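Local atomic coordinates of phosphoribosylaminoimidazole-succinocarboxamide synthase (Thermotoga maritima, PDB entry 1KUT), a protein that catalyses the ATP-dependent joining of L-aspartate to 5-amino-1-(5-phosphoribosyl)imidazole-4-carboxylate, giving SAICAR in de novo purine biosynthesis. Residues B[82-87]-B[171-176]. Sequence-based numbering, arbitrary orientation.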
loop_
_atom_site.group_PDB
_atom_site.type_symbol
_atom_site.label_atom_id
_atom_site.label_comp_id
_atom_site.label_asym_id
_atom_site.label_seq_id
_atom_site.Cartn_x
_atom_site.Cartn_y
_atom_site.Cartn_z
ATOM N N LEU B 82 1.088 1.506 13.717
ATOM C CA LEU B 82 0.255 1.716 12.550
ATOM C C LEU B 82 -0.630 2.950 12.600
ATOM O O LEU B 82 -1.020 3.410 13.671
ATOM C CB LEU B 82 -0.618 0.469 12.395
ATOM C CG LEU B 82 -0.546 -0.465 11.194
ATOM C CD1 LEU B 82 0.894 -0.687 10.710
ATOM C CD2 LEU B 82 -1.211 -1.764 11.622
ATOM N N GLU B 83 -0.935 3.479 11.422
ATOM C CA GLU B 83 -1.817 4.624 11.265
ATOM C C GLU B 83 -2.878 4.107 10.297
ATOM O O GLU B 83 -2.569 3.743 9.178
ATOM C CB GLU B 83 -1.065 5.815 10.673
ATOM C CG GLU B 83 -0.155 6.503 11.674
ATOM C CD GLU B 83 0.428 7.816 11.154
ATOM O OE1 GLU B 83 -0.286 8.556 10.442
ATOM O OE2 GLU B 83 1.601 8.121 11.473
ATOM N N VAL B 84 -4.122 4.028 10.750
ATOM C CA VAL B 84 -5.205 3.519 9.923
ATOM C C VAL B 84 -6.044 4.707 9.460
ATOM O O VAL B 84 -6.655 5.406 10.274
ATOM C CB VAL B 84 -6.112 2.543 10.717
ATOM C CG1 VAL B 84 -7.059 1.826 9.752
ATOM C CG2 VAL B 84 -5.269 1.552 11.509
ATOM N N VAL B 85 -6.093 4.910 8.150
ATOM C CA VAL B 85 -6.822 6.021 7.585
ATOM C C VAL B 85 -8.083 5.582 6.863
ATOM O O VAL B 85 -8.067 4.622 6.083
ATOM C CB VAL B 85 -5.924 6.783 6.591
ATOM C CG1 VAL B 85 -6.681 7.952 5.974
ATOM C CG2 VAL B 85 -4.662 7.263 7.302
ATOM N N VAL B 86 -9.183 6.280 7.135
ATOM C CA VAL B 86 -10.430 5.985 6.461
ATOM C C VAL B 86 -10.767 7.207 5.623
ATOM O O VAL B 86 -10.749 8.349 6.120
ATOM C CB VAL B 86 -11.569 5.709 7.451
ATOM C CG1 VAL B 86 -12.847 5.403 6.688
ATOM C CG2 VAL B 86 -11.213 4.528 8.338
ATOM N N ARG B 87 -11.051 6.990 4.345
ATOM C CA ARG B 87 -11.390 8.103 3.483
ATOM C C ARG B 87 -12.830 7.986 3.036
ATOM O O ARG B 87 -13.280 6.912 2.646
ATOM C CB ARG B 87 -10.475 8.132 2.257
ATOM C CG ARG B 87 -9.011 8.339 2.603
ATOM C CD ARG B 87 -8.133 8.147 1.398
ATOM N NE ARG B 87 -6.732 8.060 1.794
ATOM C CZ ARG B 87 -5.998 9.088 2.207
ATOM N NH1 ARG B 87 -6.527 10.301 2.275
ATOM N NH2 ARG B 87 -4.733 8.895 2.563
ATOM N N TYR B 171 -6.653 6.870 12.411
ATOM C CA TYR B 171 -6.732 6.238 13.735
ATOM C C TYR B 171 -5.451 5.471 14.057
ATOM O O TYR B 171 -4.579 5.282 13.204
ATOM C CB TYR B 171 -7.885 5.231 13.799
ATOM C CG TYR B 171 -9.249 5.805 13.444
ATOM C CD1 TYR B 171 -9.907 6.685 14.308
ATOM C CD2 TYR B 171 -9.875 5.467 12.245
ATOM C CE1 TYR B 171 -11.152 7.209 13.981
ATOM C CE2 TYR B 171 -11.123 5.983 11.908
ATOM C CZ TYR B 171 -11.750 6.846 12.781
ATOM O OH TYR B 171 -12.992 7.324 12.474
ATOM N N GLU B 172 -5.363 5.040 15.309
ATOM C CA GLU B 172 -4.268 4.231 15.829
ATOM C C GLU B 172 -4.897 3.342 16.895
ATOM O O GLU B 172 -5.642 3.817 17.754
ATOM C CB GLU B 172 -3.148 5.103 16.406
ATOM C CG GLU B 172 -2.214 5.673 15.323
ATOM C CD GLU B 172 -1.089 6.543 15.879
ATOM O OE1 GLU B 172 -0.617 6.275 17.009
ATOM O OE2 GLU B 172 -0.662 7.489 15.172
ATOM N N PHE B 173 -4.623 2.046 16.805
ATOM C CA PHE B 173 -5.178 1.067 17.729
ATOM C C PHE B 173 -4.116 0.347 18.541
ATOM O O PHE B 173 -2.918 0.360 18.194
ATOM C CB PHE B 173 -5.989 0.015 16.981
ATOM C CG PHE B 173 -7.202 0.556 16.271
ATOM C CD1 PHE B 173 -7.080 1.170 15.024
ATOM C CD2 PHE B 173 -8.469 0.393 16.821
ATOM C CE1 PHE B 173 -8.196 1.612 14.328
ATOM C CE2 PHE B 173 -9.595 0.829 16.143
ATOM C CZ PHE B 173 -9.453 1.447 14.876
ATOM N N GLY B 174 -4.572 -0.304 19.610
ATOM C CA GLY B 174 -3.677 -1.040 20.479
ATOM C C GLY B 174 -4.416 -2.183 21.140
ATOM O O GLY B 174 -5.624 -2.352 20.950
ATOM N N LEU B 175 -3.686 -2.980 21.912
ATOM C CA LEU B 175 -4.275 -4.115 22.615
ATOM C C LEU B 175 -4.276 -3.823 24.108
ATOM O O LEU B 175 -3.256 -3.421 24.661
ATOM C CB LEU B 175 -3.464 -5.389 22.333
ATOM C CG LEU B 175 -3.821 -6.324 21.163
ATOM C CD1 LEU B 175 -4.792 -5.677 20.210
ATOM C CD2 LEU B 175 -2.548 -6.730 20.438
ATOM N N ASP B 176 -5.420 -3.988 24.763
ATOM C CA ASP B 176 -5.455 -3.760 26.205
ATOM C C ASP B 176 -4.900 -5.007 26.910
ATOM O O ASP B 176 -4.277 -5.846 26.265
ATOM C CB ASP B 176 -6.880 -3.445 26.695
ATOM C CG ASP B 176 -7.905 -4.466 26.236
ATOM O OD1 ASP B 176 -7.560 -5.662 26.088
ATOM O OD2 ASP B 176 -9.077 -4.067 26.037
HETATM O O HOH W 1 -2.251 1.767 15.371
#
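Val84 and Tyr171 face each other as an antiparallel hydrogen-bonded pair where strand 78-87 meets strand 164-175. Val84 N donates to Tyr171 O, and Tyr171 N returns a 2.6 Å bond to Val84 O; both are nearly straight at hydrogen, 165°. The side chains of Val84, Val86, Tyr171 and Phe173 share one face of the sheet; Val86, Tyr171 and Phe173 meet helix 138-160, while Val84 rests on Val111 and Phe113 of strand 105-115. With its CG beside the backbone N (chi1 -56°), the Tyr171 ring presents an edge to Val86, whose CG2 lies near the ring plane, 3.9 Å from Tyr171 CE2. The Tyr171 hydroxyl is hydrogen-bonded to Thr152 of the helix. Val84 turns CG2 to the edge of the Phe173 ring, 4.0 Å from Phe173 CD1, the two side chains crossing at about a right angle. Beyond the paired residues the strands part, and a water takes over the link: it donates to Leu82 O and accepts from Phe173 N at 2.8 Å.

On the other face, Glu83 and Glu172 run side by side with extended chains and point the same way, their carboxylate planes turned 31° apart. Glu172 CG sits 3.0 Å from Leu82 O, while its OE2 approaches Glu83 CG. The two like charges, 4.4 Å apart between Glu83 OE2 and Glu172 OE2, share Lys116, whose NZ forms salt bridges with both; Lys170 adds a second to Glu172, and Asp122 is a further acid beside Glu83. An alanine in place of Glu172 would probably leave Lys170 without this carboxylate mate and Lys116 with one fewer, and open a gap beside Leu82 O. The contact thus joins two central strands through a largely apolar layer facing the helix and an acidic pair opposite, where the lysines probably offset part of the repulsion.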